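Local coordinates for geranyltranstransferase (Enterococcus faecalis, PDB 3P8L), which probably catalyses the magnesium-dependent condensation of isopentenyl diphosphate with geranyl diphosphate to give farnesyl diphosphate and free diphosphate, at residues L139-L144 against G197-N202; F192-G197 against Q213-Y218; T204-G209 against K281-N286. One frame throughout, in Å; residues are numbered along the deposited sequence.

Interaction 1 (L139-L144 against G197-N202); sequences LSEKVL and GGVLAN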
ATOM      1  N   LEU A 139       3.371  15.015 -13.240  1.00 58.84           N
ATOM      2  CA  LEU A 139       3.636  15.109 -11.804  1.00 52.00           C
ATOM      3  C   LEU A 139       2.445  15.422 -10.914  1.00 56.32           C
ATOM      4  O   LEU A 139       2.258  14.763  -9.883  1.00 57.11           O
ATOM      5  CB  LEU A 139       4.794  16.080 -11.513  1.00 53.53           C
ATOM      6  CG  LEU A 139       6.214  15.672 -11.927  1.00 53.83           C
ATOM      7  CD1 LEU A 139       7.159  16.885 -11.848  1.00 57.47           C
ATOM      8  CD2 LEU A 139       6.759  14.543 -11.058  1.00 54.62           C
ATOM      9  N   SER A 140       1.627  16.394 -11.305  1.00 54.60           N
ATOM     10  CA  SER A 140       0.510  16.805 -10.449  1.00 56.15           C
ATOM     11  C   SER A 140      -0.670  15.838 -10.494  1.00 52.15           C
ATOM     12  O   SER A 140      -1.367  15.658  -9.488  1.00 54.62           O
ATOM     13  CB  SER A 140       0.039  18.217 -10.798  1.00 60.80           C
ATOM     14  OG  SER A 140      -0.423  18.261 -12.133  1.00 72.75           O
ATOM     15  N   GLU A 141      -0.903  15.246 -11.668  1.00 48.70           N
ATOM     16  CA  GLU A 141      -1.955  14.243 -11.843  1.00 52.42           C
ATOM     17  C   GLU A 141      -1.587  12.984 -11.068  1.00 50.41           C
ATOM     18  O   GLU A 141      -2.443  12.349 -10.453  1.00 48.46           O
ATOM     19  CB  GLU A 141      -2.103  13.873 -13.317  1.00 48.63           C
ATOM     20  CG  GLU A 141      -2.931  14.830 -14.125  1.00 58.79           C
ATOM     21  CD  GLU A 141      -3.121  14.350 -15.555  1.00 75.43           C
ATOM     22  OE1 GLU A 141      -4.165  14.697 -16.144  1.00 88.37           O
ATOM     23  OE2 GLU A 141      -2.238  13.626 -16.085  1.00 74.86           O
ATOM     24  N   LYS A 142      -0.303  12.644 -11.136  1.00 45.99           N
ATOM     25  CA  LYS A 142       0.272  11.508 -10.441  1.00 50.21           C
ATOM     26  C   LYS A 142       0.007  11.634  -8.957  1.00 47.52           C
ATOM     27  O   LYS A 142      -0.551  10.719  -8.361  1.00 51.02           O
ATOM     28  CB  LYS A 142       1.770  11.409 -10.722  1.00 51.65           C
ATOM     29  CG  LYS A 142       2.416  10.131 -10.215  1.00 41.00           C
ATOM     30  CD  LYS A 142       3.829   9.959 -10.749  1.00 47.76           C
ATOM     31  CE  LYS A 142       3.797   9.402 -12.148  1.00 35.89           C
ATOM     32  NZ  LYS A 142       5.169   8.946 -12.579  1.00 38.79           N
ATOM     33  N   VAL A 143       0.338  12.794  -8.388  1.00 43.66           N
ATOM     34  CA  VAL A 143       0.165  13.042  -6.962  1.00 40.30           C
ATOM     35  C   VAL A 143      -1.300  13.036  -6.549  1.00 43.40           C
ATOM     36  O   VAL A 143      -1.647  12.449  -5.527  1.00 42.08           O
ATOM     37  CB  VAL A 143       0.901  14.348  -6.508  1.00 42.86           C
ATOM     38  CG1 VAL A 143       0.415  14.862  -5.140  1.00 41.37           C
ATOM     39  CG2 VAL A 143       2.379  14.113  -6.458  1.00 38.35           C
ATOM     40  N   LEU A 144      -2.160  13.646  -7.370  1.00 41.62           N
ATOM     41  CA  LEU A 144      -3.599  13.642  -7.122  1.00 46.66           C
ATOM     42  C   LEU A 144      -4.156  12.212  -7.086  1.00 35.89           C
ATOM     43  O   LEU A 144      -4.943  11.868  -6.214  1.00 39.57           O
ATOM     44  CB  LEU A 144      -4.339  14.469  -8.195  1.00 43.60           C
ATOM     45  CG  LEU A 144      -5.871  14.506  -8.131  1.00 50.52           C
ATOM     46  CD1 LEU A 144      -6.368  15.061  -6.798  1.00 47.67           C
ATOM     47  CD2 LEU A 144      -6.429  15.315  -9.299  1.00 56.36           C
ATOM     48  N   GLY A 197     -11.028   8.293 -14.032  1.00 36.44           N
ATOM     49  CA  GLY A 197     -11.510   8.492 -15.403  1.00 42.69           C
ATOM     50  C   GLY A 197     -11.616   9.974 -15.765  1.00 46.17           C
ATOM     51  O   GLY A 197     -11.098  10.396 -16.795  1.00 44.79           O
ATOM     52  N   GLY A 198     -12.247  10.761 -14.891  1.00 48.33           N
ATOM     53  CA  GLY A 198     -12.317  12.226 -15.053  1.00 52.31           C
ATOM     54  C   GLY A 198     -10.990  12.966 -15.131  1.00 53.52           C
ATOM     55  O   GLY A 198     -10.828  13.873 -15.949  1.00 51.24           O
ATOM     56  N   VAL A 199     -10.043  12.571 -14.283  1.00 50.63           N
ATOM     57  CA  VAL A 199      -8.732  13.197 -14.211  1.00 48.33           C
ATOM     58  C   VAL A 199      -7.913  12.851 -15.452  1.00 55.17           C
ATOM     59  O   VAL A 199      -7.242  13.716 -16.042  1.00 50.48           O
ATOM     60  CB  VAL A 199      -8.004  12.770 -12.907  1.00 50.51           C
ATOM     61  CG1 VAL A 199      -6.540  13.151 -12.913  1.00 48.64           C
ATOM     62  CG2 VAL A 199      -8.705  13.362 -11.703  1.00 47.08           C
ATOM     63  N   LEU A 200      -7.993  11.585 -15.857  1.00 47.61           N
ATOM     64  CA  LEU A 200      -7.334  11.117 -17.067  1.00 49.07           C
ATOM     65  C   LEU A 200      -7.856  11.830 -18.314  1.00 51.06           C
ATOM     66  O   LEU A 200      -7.106  12.021 -19.269  1.00 45.51           O
ATOM     67  CB  LEU A 200      -7.471   9.588 -17.219  1.00 46.51           C
ATOM     68  CG  LEU A 200      -6.744   8.743 -16.152  1.00 44.68           C
ATOM     69  CD1 LEU A 200      -7.170   7.269 -16.214  1.00 40.32           C
ATOM     70  CD2 LEU A 200      -5.250   8.868 -16.273  1.00 40.50           C
ATOM     71  N   ALA A 201      -9.133  12.220 -18.289  1.00 50.11           N
ATOM     72  CA  ALA A 201      -9.762  12.877 -19.427  1.00 55.71           C
ATOM     73  C   ALA A 201      -9.753  14.412 -19.321  1.00 58.73           C
ATOM     74  O   ALA A 201     -10.417  15.094 -20.114  1.00 57.00           O
ATOM     75  CB  ALA A 201     -11.180  12.361 -19.603  1.00 52.58           C
ATOM     76  N   ASN A 202      -9.015  14.933 -18.335  1.00 57.30           N
ATOM     77  CA  ASN A 202      -8.881  16.376 -18.086  1.00 63.61           C
ATOM     78  C   ASN A 202     -10.172  17.151 -17.842  1.00 63.59           C
ATOM     79  O   ASN A 202     -10.304  18.295 -18.276  1.00 66.85           O
ATOM     80  CB  ASN A 202      -8.056  17.059 -19.186  1.00 68.63           C
ATOM     81  CG  ASN A 202      -6.768  17.648 -18.656  1.00 78.41           C
ATOM     82  OD1 ASN A 202      -5.681  17.176 -18.984  1.00 88.48           O
ATOM     83  ND2 ASN A 202      -6.884  18.679 -17.819  1.00 76.49           N
TER
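With CG turned anti to its own carbonyl carbon (chi1 -82°) and the chain extended from there on, Glu-141 reaches from helix 139-153 to Val-199, whose CG1 stands anti to the backbone N (chi1 168°). This is helix-to-helix packing in the all-alpha polyprenyl synthase fold, at the C-terminal end of helix 175-200, which a Schellman motif closes: Asn-202, with positive phi, is its C-prime residue, and Gln-203 N returns to Gly-198 O. The two side chains slide past each other in opposite directions, and the aliphatic part of Glu-141 puts CG 4.2 Å from Val-199 CG1. Beyond it the carboxylate meets oxygen: Glu-141 OE1 lies 3.2 Å from Val-199 O, two acceptors that cannot bond without a proton between them. That carbonyl already takes the N-H of Asn-202 in the Schellman turn. If Glu-141 is ionised, its charge so near the carbonyl end of a helix would probably be unfavourable. Next to Glu-141 in the chain, Lys-142 packs on Val-143 of the second subunit, and Val-143 on Lys-142 of that subunit. One turn along from Glu-141, Leu-144 supplies the plainly apolar part of the contact, its CD2 resting 3.8 Å from Val-199 CG2.

Interaction 2 (F192-G197 against Q213-Y218); sequences FALIAG and QFAHHY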
ATOM      1  N   PHE A 192     -13.244   6.061  -6.752  1.00 40.90           N
ATOM      2  CA  PHE A 192     -11.923   6.302  -7.327  1.00 36.85           C
ATOM      3  C   PHE A 192     -11.911   6.033  -8.831  1.00 36.25           C
ATOM      4  O   PHE A 192     -11.313   6.803  -9.583  1.00 40.48           O
ATOM      5  CB  PHE A 192     -10.802   5.471  -6.664  1.00 34.16           C
ATOM      6  CG  PHE A 192      -9.468   5.654  -7.338  1.00 35.84           C
ATOM      7  CD1 PHE A 192      -8.666   6.742  -7.012  1.00 29.92           C
ATOM      8  CD2 PHE A 192      -9.043   4.783  -8.350  1.00 28.43           C
ATOM      9  CE1 PHE A 192      -7.444   6.927  -7.641  1.00 32.80           C
ATOM     10  CE2 PHE A 192      -7.841   4.982  -9.000  1.00 36.20           C
ATOM     11  CZ  PHE A 192      -7.034   6.063  -8.638  1.00 33.62           C
ATOM     12  N   ALA A 193     -12.529   4.938  -9.281  1.00 33.16           N
ATOM     13  CA  ALA A 193     -12.459   4.605 -10.711  1.00 33.28           C
ATOM     14  C   ALA A 193     -13.030   5.745 -11.580  1.00 30.67           C
ATOM     15  O   ALA A 193     -12.437   6.116 -12.595  1.00 38.69           O
ATOM     16  CB  ALA A 193     -13.179   3.308 -11.010  1.00 32.57           C
ATOM     17  N   LEU A 194     -14.169   6.287 -11.162  1.00 34.17           N
ATOM     18  CA  LEU A 194     -14.833   7.400 -11.879  1.00 41.42           C
ATOM     19  C   LEU A 194     -14.058   8.726 -11.826  1.00 40.69           C
ATOM     20  O   LEU A 194     -13.878   9.394 -12.865  1.00 45.12           O
ATOM     21  CB  LEU A 194     -16.278   7.573 -11.388  1.00 42.83           C
ATOM     22  CG  LEU A 194     -17.392   6.770 -12.087  1.00 52.85           C
ATOM     23  CD1 LEU A 194     -17.637   7.294 -13.485  1.00 47.27           C
ATOM     24  CD2 LEU A 194     -17.143   5.250 -12.106  1.00 46.06           C
ATOM     25  N   ILE A 195     -13.591   9.079 -10.625  1.00 39.93           N
ATOM     26  CA  ILE A 195     -12.682  10.202 -10.395  1.00 41.50           C
ATOM     27  C   ILE A 195     -11.460  10.106 -11.275  1.00 44.38           C
ATOM     28  O   ILE A 195     -11.129  11.069 -11.974  1.00 41.21           O
ATOM     29  CB  ILE A 195     -12.254  10.306  -8.891  1.00 45.29           C
ATOM     30  CG1 ILE A 195     -13.441  10.735  -8.032  1.00 42.75           C
ATOM     31  CG2 ILE A 195     -11.068  11.259  -8.693  1.00 42.58           C
ATOM     32  CD1 ILE A 195     -13.116  10.831  -6.568  1.00 49.11           C
ATOM     33  N   ALA A 196     -10.805   8.939 -11.270  1.00 40.95           N
ATOM     34  CA  ALA A 196      -9.626   8.739 -12.091  1.00 40.60           C
ATOM     35  C   ALA A 196      -9.921   8.879 -13.581  1.00 38.86           C
ATOM     36  O   ALA A 196      -9.124   9.470 -14.311  1.00 39.62           O
ATOM     37  CB  ALA A 196      -8.962   7.387 -11.808  1.00 41.67           C
ATOM     38  N   GLY A 197     -11.028   8.293 -14.032  1.00 36.44           N
ATOM     39  CA  GLY A 197     -11.510   8.492 -15.403  1.00 42.69           C
ATOM     40  C   GLY A 197     -11.616   9.974 -15.765  1.00 46.17           C
ATOM     41  O   GLY A 197     -11.098  10.396 -16.795  1.00 44.79           O
ATOM     42  N   GLN A 213     -20.752  11.188  -8.083  1.00 50.26           N
ATOM     43  CA  GLN A 213     -22.135  10.896  -7.745  1.00 47.42           C
ATOM     44  C   GLN A 213     -22.622   9.704  -8.538  1.00 39.09           C
ATOM     45  O   GLN A 213     -23.325   8.830  -8.002  1.00 38.58           O
ATOM     46  CB  GLN A 213     -23.033  12.110  -8.025  1.00 53.23           C
ATOM     47  CG  GLN A 213     -22.931  13.233  -6.997  1.00 63.23           C
ATOM     48  CD  GLN A 213     -23.807  14.433  -7.354  1.00 71.42           C
ATOM     49  OE1 GLN A 213     -25.021  14.304  -7.528  1.00 68.38           O
ATOM     50  NE2 GLN A 213     -23.190  15.602  -7.466  1.00 66.66           N
ATOM     51  N   PHE A 214     -22.267   9.675  -9.821  1.00 37.80           N
ATOM     52  CA  PHE A 214     -22.551   8.505 -10.653  1.00 42.93           C
ATOM     53  C   PHE A 214     -21.998   7.219 -10.024  1.00 39.63           C
ATOM     54  O   PHE A 214     -22.708   6.219  -9.939  1.00 45.54           O
ATOM     55  CB  PHE A 214     -21.969   8.666 -12.061  1.00 44.55           C
ATOM     56  CG  PHE A 214     -22.164   7.456 -12.926  1.00 47.10           C
ATOM     57  CD1 PHE A 214     -23.356   7.266 -13.613  1.00 48.83           C
ATOM     58  CD2 PHE A 214     -21.162   6.492 -13.041  1.00 41.32           C
ATOM     59  CE1 PHE A 214     -23.543   6.136 -14.421  1.00 52.92           C
ATOM     60  CE2 PHE A 214     -21.339   5.363 -13.830  1.00 41.90           C
ATOM     61  CZ  PHE A 214     -22.535   5.188 -14.536  1.00 47.09           C
ATOM     62  N   ALA A 215     -20.733   7.260  -9.602  1.00 43.98           N
ATOM     63  CA  ALA A 215     -20.073   6.097  -8.973  1.00 39.81           C
ATOM     64  C   ALA A 215     -20.795   5.643  -7.726  1.00 40.91           C
ATOM     65  O   ALA A 215     -21.026   4.442  -7.537  1.00 41.00           O
ATOM     66  CB  ALA A 215     -18.636   6.431  -8.636  1.00 34.87           C
ATOM     67  N   HIS A 216     -21.171   6.610  -6.888  1.00 47.18           N
ATOM     68  CA  HIS A 216     -21.982   6.329  -5.704  1.00 50.23           C
ATOM     69  C   HIS A 216     -23.263   5.571  -6.051  1.00 47.97           C
ATOM     70  O   HIS A 216     -23.569   4.566  -5.422  1.00 50.11           O
ATOM     71  CB  HIS A 216     -22.310   7.610  -4.922  1.00 53.09           C
ATOM     72  CG  HIS A 216     -23.343   7.410  -3.856  1.00 64.10           C
ATOM     73  ND1 HIS A 216     -23.037   6.908  -2.609  1.00 71.89           N
ATOM     74  CD2 HIS A 216     -24.680   7.634  -3.854  1.00 71.83           C
ATOM     75  CE1 HIS A 216     -24.141   6.836  -1.884  1.00 76.99           C
ATOM     76  NE2 HIS A 216     -25.151   7.268  -2.617  1.00 76.30           N
ATOM     77  N   HIS A 217     -23.994   6.032  -7.066  1.00 46.96           N
ATOM     78  CA  HIS A 217     -25.225   5.354  -7.453  1.00 44.23           C
ATOM     79  C   HIS A 217     -24.916   4.008  -8.105  1.00 49.49           C
ATOM     80  O   HIS A 217     -25.543   2.998  -7.759  1.00 45.84           O
ATOM     81  CB  HIS A 217     -26.115   6.242  -8.346  1.00 45.76           C
ATOM     82  CG  HIS A 217     -26.527   7.529  -7.689  1.00 48.01           C
ATOM     83  ND1 HIS A 217     -27.242   7.564  -6.512  1.00 49.91           N
ATOM     84  CD2 HIS A 217     -26.313   8.821  -8.036  1.00 51.87           C
ATOM     85  CE1 HIS A 217     -27.438   8.820  -6.155  1.00 57.19           C
ATOM     86  NE2 HIS A 217     -26.885   9.603  -7.062  1.00 56.32           N
ATOM     87  N   TYR A 218     -23.931   3.985  -9.006  1.00 43.62           N
ATOM     88  CA  TYR A 218     -23.483   2.713  -9.603  1.00 44.22           C
ATOM     89  C   TYR A 218     -23.123   1.682  -8.539  1.00 34.11           C
ATOM     90  O   TYR A 218     -23.606   0.553  -8.585  1.00 40.71           O
ATOM     91  CB  TYR A 218     -22.285   2.897 -10.559  1.00 42.06           C
ATOM     92  CG  TYR A 218     -21.936   1.586 -11.237  1.00 45.84           C
ATOM     93  CD1 TYR A 218     -22.623   1.176 -12.378  1.00 47.34           C
ATOM     94  CD2 TYR A 218     -20.957   0.731 -10.713  1.00 45.69           C
ATOM     95  CE1 TYR A 218     -22.332  -0.042 -13.000  1.00 49.95           C
ATOM     96  CE2 TYR A 218     -20.673  -0.491 -11.318  1.00 51.55           C
ATOM     97  CZ  TYR A 218     -21.360  -0.863 -12.464  1.00 51.97           C
ATOM     98  OH  TYR A 218     -21.096  -2.067 -13.068  1.00 54.25           O
TER
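Leu-194 gives up the most surface here, and it does so to two neighbours in sequence, Ala-215 and Phe-214, all three buried. The helices run close at this point, with Leu-194 CA 6.1 Å from Ala-215 CA, and the small Ala-215 is the residue whose CA comes nearest. Ala-215 CB sits 3.7 Å from Leu-194 CG and almost as near to Leu-194 CB, so it meets the root and branch point of the side chain. The CD1 branch goes the other way, to the phenylalanine: Leu-194 CD1 comes within 3.6 Å of Phe-214 CD2, approaching the ring at a slant. Phe-214 has CG anti to its backbone N (chi1 177°), which brings ring atom CD2 to Leu-194 CD1 and CG. Other helices close round the trio: Phe-214 also packs on Val-276 and Leu-277 of helix 259-283 and on Leu-292 and Leu-296 of helix 289-298, while Leu-194 touches Thr-61 of helix 53-64. At this point helices 175-200 and 205-230, consecutive in the chain, meet through apolar side chains alone, an arrangement typical of the interior of the all-alpha isoprenoid synthase fold.

Interaction 3 (T204-G209 against K281-N286); sequences TEEVIG and KANVPN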
ATOM      1  N   THR A 204     -13.277  18.973 -15.498  1.00 50.62           N
ATOM      2  CA  THR A 204     -13.244  20.000 -14.466  1.00 59.40           C
ATOM      3  C   THR A 204     -13.665  19.398 -13.142  1.00 60.61           C
ATOM      4  O   THR A 204     -14.193  18.280 -13.095  1.00 61.39           O
ATOM      5  CB  THR A 204     -14.166  21.218 -14.794  1.00 58.35           C
ATOM      6  OG1 THR A 204     -15.535  20.789 -14.862  1.00 61.76           O
ATOM      7  CG2 THR A 204     -13.757  21.879 -16.115  1.00 61.90           C
ATOM      8  N   GLU A 205     -13.441  20.165 -12.080  1.00 59.66           N
ATOM      9  CA  GLU A 205     -13.824  19.815 -10.730  1.00 65.82           C
ATOM     10  C   GLU A 205     -15.322  19.603 -10.625  1.00 64.27           C
ATOM     11  O   GLU A 205     -15.791  18.818  -9.804  1.00 63.30           O
ATOM     12  CB  GLU A 205     -13.379  20.920  -9.764  1.00 67.68           C
ATOM     13  CG  GLU A 205     -13.016  20.412  -8.373  1.00 79.66           C
ATOM     14  CD  GLU A 205     -11.917  19.353  -8.399  1.00 88.66           C
ATOM     15  OE1 GLU A 205     -10.796  19.672  -8.849  1.00 90.41           O
ATOM     16  OE2 GLU A 205     -12.176  18.206  -7.966  1.00 88.77           O
ATOM     17  N   GLU A 206     -16.064  20.303 -11.476  1.00 65.53           N
ATOM     18  CA  GLU A 206     -17.514  20.217 -11.511  1.00 66.59           C
ATOM     19  C   GLU A 206     -17.949  18.858 -12.090  1.00 58.27           C
ATOM     20  O   GLU A 206     -18.847  18.199 -11.557  1.00 49.03           O
ATOM     21  CB  GLU A 206     -18.070  21.379 -12.353  1.00 69.16           C
ATOM     22  CG  GLU A 206     -19.188  22.184 -11.684  1.00 82.60           C
ATOM     23  CD  GLU A 206     -20.581  21.627 -11.958  1.00 91.01           C
ATOM     24  OE1 GLU A 206     -20.909  20.543 -11.425  1.00 89.64           O
ATOM     25  OE2 GLU A 206     -21.352  22.286 -12.698  1.00 82.11           O
ATOM     26  N   VAL A 207     -17.297  18.455 -13.178  1.00 54.92           N
ATOM     27  CA  VAL A 207     -17.601  17.187 -13.835  1.00 57.90           C
ATOM     28  C   VAL A 207     -17.152  16.006 -12.953  1.00 58.38           C
ATOM     29  O   VAL A 207     -17.922  15.068 -12.738  1.00 56.58           O
ATOM     30  CB  VAL A 207     -16.981  17.119 -15.254  1.00 57.63           C
ATOM     31  CG1 VAL A 207     -17.220  15.752 -15.903  1.00 53.22           C
ATOM     32  CG2 VAL A 207     -17.564  18.222 -16.136  1.00 59.98           C
ATOM     33  N   ILE A 208     -15.933  16.094 -12.412  1.00 57.67           N
ATOM     34  CA  ILE A 208     -15.369  15.059 -11.522  1.00 52.91           C
ATOM     35  C   ILE A 208     -16.306  14.823 -10.342  1.00 52.37           C
ATOM     36  O   ILE A 208     -16.581  13.672  -9.987  1.00 53.12           O
ATOM     37  CB  ILE A 208     -13.904  15.394 -11.116  1.00 51.56           C
ATOM     38  CG1 ILE A 208     -12.979  15.137 -12.308  1.00 44.79           C
ATOM     39  CG2 ILE A 208     -13.439  14.602  -9.882  1.00 45.83           C
ATOM     40  CD1 ILE A 208     -11.598  15.785 -12.209  1.00 47.79           C
ATOM     41  N   GLY A 209     -16.856  15.912  -9.799  1.00 51.53           N
ATOM     42  CA  GLY A 209     -17.904  15.842  -8.769  1.00 41.77           C
ATOM     43  C   GLY A 209     -19.169  15.105  -9.168  1.00 46.56           C
ATOM     44  O   GLY A 209     -19.754  14.375  -8.356  1.00 47.28           O
ATOM     45  N   LYS A 281     -23.954  15.332 -19.602  1.00 62.21           N
ATOM     46  CA  LYS A 281     -24.205  15.559 -21.033  1.00 68.52           C
ATOM     47  C   LYS A 281     -24.487  17.046 -21.326  1.00 71.50           C
ATOM     48  O   LYS A 281     -24.017  17.578 -22.334  1.00 75.00           O
ATOM     49  CB  LYS A 281     -25.346  14.645 -21.531  1.00 62.37           C
ATOM     50  CG  LYS A 281     -25.688  14.715 -23.026  1.00 68.84           C
ATOM     51  CD  LYS A 281     -24.504  14.402 -23.942  1.00 68.36           C
ATOM     52  CE  LYS A 281     -24.972  14.169 -25.376  1.00 71.85           C
ATOM     53  NZ  LYS A 281     -23.844  13.839 -26.296  1.00 71.80           N
ATOM     54  N   ALA A 282     -25.221  17.702 -20.425  1.00 74.07           N
ATOM     55  CA  ALA A 282     -25.478  19.145 -20.511  1.00 77.34           C
ATOM     56  C   ALA A 282     -24.205  19.981 -20.337  1.00 79.12           C
ATOM     57  O   ALA A 282     -24.022  20.986 -21.024  1.00 81.41           O
ATOM     58  CB  ALA A 282     -26.529  19.559 -19.487  1.00 76.27           C
ATOM     59  N   ASN A 283     -23.328  19.547 -19.434  1.00 79.20           N
ATOM     60  CA  ASN A 283     -22.088  20.264 -19.125  1.00 79.03           C
ATOM     61  C   ASN A 283     -20.947  20.012 -20.113  1.00 79.46           C
ATOM     62  O   ASN A 283     -20.019  20.817 -20.206  1.00 79.17           O
ATOM     63  CB  ASN A 283     -21.605  19.915 -17.710  1.00 81.50           C
ATOM     64  CG  ASN A 283     -22.354  20.665 -16.617  1.00 89.01           C
ATOM     65  OD1 ASN A 283     -21.746  21.382 -15.822  1.00 97.59           O
ATOM     66  ND2 ASN A 283     -23.674  20.493 -16.562  1.00 89.67           N
ATOM     67  N   VAL A 284     -20.995  18.885 -20.824  1.00 80.52           N
ATOM     68  CA  VAL A 284     -19.899  18.490 -21.724  1.00 82.27           C
ATOM     69  C   VAL A 284     -20.400  18.184 -23.146  1.00 85.61           C
ATOM     70  O   VAL A 284     -21.233  17.291 -23.334  1.00 86.50           O
ATOM     71  CB  VAL A 284     -19.058  17.290 -21.152  1.00 80.61           C
ATOM     72  CG1 VAL A 284     -17.951  16.871 -22.116  1.00 70.21           C
ATOM     73  CG2 VAL A 284     -18.445  17.647 -19.802  1.00 78.97           C
ATOM     74  N   PRO A 285     -19.899  18.942 -24.146  1.00 87.29           N
ATOM     75  CA  PRO A 285     -20.245  18.730 -25.556  1.00 87.22           C
ATOM     76  C   PRO A 285     -19.796  17.357 -26.072  1.00 87.42           C
ATOM     77  O   PRO A 285     -20.639  16.540 -26.450  1.00 87.23           O
ATOM     78  CB  PRO A 285     -19.504  19.867 -26.285  1.00 86.62           C
ATOM     79  CG  PRO A 285     -18.486  20.378 -25.317  1.00 84.38           C
ATOM     80  CD  PRO A 285     -19.061  20.142 -23.959  1.00 87.08           C
ATOM     81  N   ASN A 286     -18.488  17.111 -26.063  1.00 84.93           N
ATOM     82  CA  ASN A 286     -17.925  15.834 -26.482  1.00 83.37           C
ATOM     83  C   ASN A 286     -18.101  14.767 -25.402  1.00 79.00           C
ATOM     84  O   ASN A 286     -17.224  14.559 -24.559  1.00 79.80           O
ATOM     85  CB  ASN A 286     -16.448  16.000 -26.852  1.00 84.36           C
ATOM     86  CG  ASN A 286     -16.251  16.864 -28.088  1.00 89.86           C
ATOM     87  OD1 ASN A 286     -15.707  17.964 -28.007  1.00 85.20           O
ATOM     88  ND2 ASN A 286     -16.702  16.370 -29.239  1.00 90.70           N
TER
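One helix starts where another ends: 204-209 holds the first turn of helix 205-230, and 281-286 the last residues of helix 259-283 with the loop that follows, the nearest CA atoms across the contact being Val-207 CA and Asn-283 CA, 7.6 Å apart. Thr-204 is the N-cap of helix 205-230, although its side-chain capping bond is weak, Val-207 N to Thr-204 OG1 being 3.4 Å with an N-H...O angle of 159°. On the other side the chain leaves helical geometry at Val-284, where phi and psi of -127° and 120° open it into an extended conformation. The contact belongs to the periphery of the all-alpha polyprenyl synthase fold, about 22 Å from the centre of the chain to its own centre. Its polar half lies among exposed residues. The chain of Glu-206, bent at chi2, brings OE2 to 3.3 Å from Asn-283 OD1, with carboxylate and amide planes nearly perpendicular. Both oxygens are acceptors as modelled, so this is proximity without a bond; the amide orientation agrees with Asn-283 ND2 making a weak hydrogen bond back to Lys-279 O in its own helix. The apolar half is better matched. Val-207 is buried, also packing on Phe-65, and Val-284 also touches Gln-203, which precedes the N-cap. The two valines cross at about a right angle, each offering the methyl that stands anti to its own carbonyl carbon, and Val-207 CG2 meets Val-284 CG2 at 3.8 Å.

In the fold
Helix 175-200 serves interactions 1 and 2, whose segments overlap at Gly-197 and whose centres are about 14 Å apart; helix 205-230 serves interactions 2 and 3, about 13 Å apart between centres. The two helices follow each other in the chain, and interactions 1 and 3 touch directly: Ile-208 CD1 packs 3.8 Å from Val-199 CG2. Ile-208 also approaches interaction 2, its CG2 lying 4.3 Å from Ile-195 CG2. Interaction 2 is the buried member, its centre about 9 Å from that of the chain, whereas interactions 1 and 3 lie about 17 and 22 Å out, at helix ends. Between them the three contacts join helix 139-153 to 175-200, 175-200 to 205-230, and 205-230 to the end of 259-283.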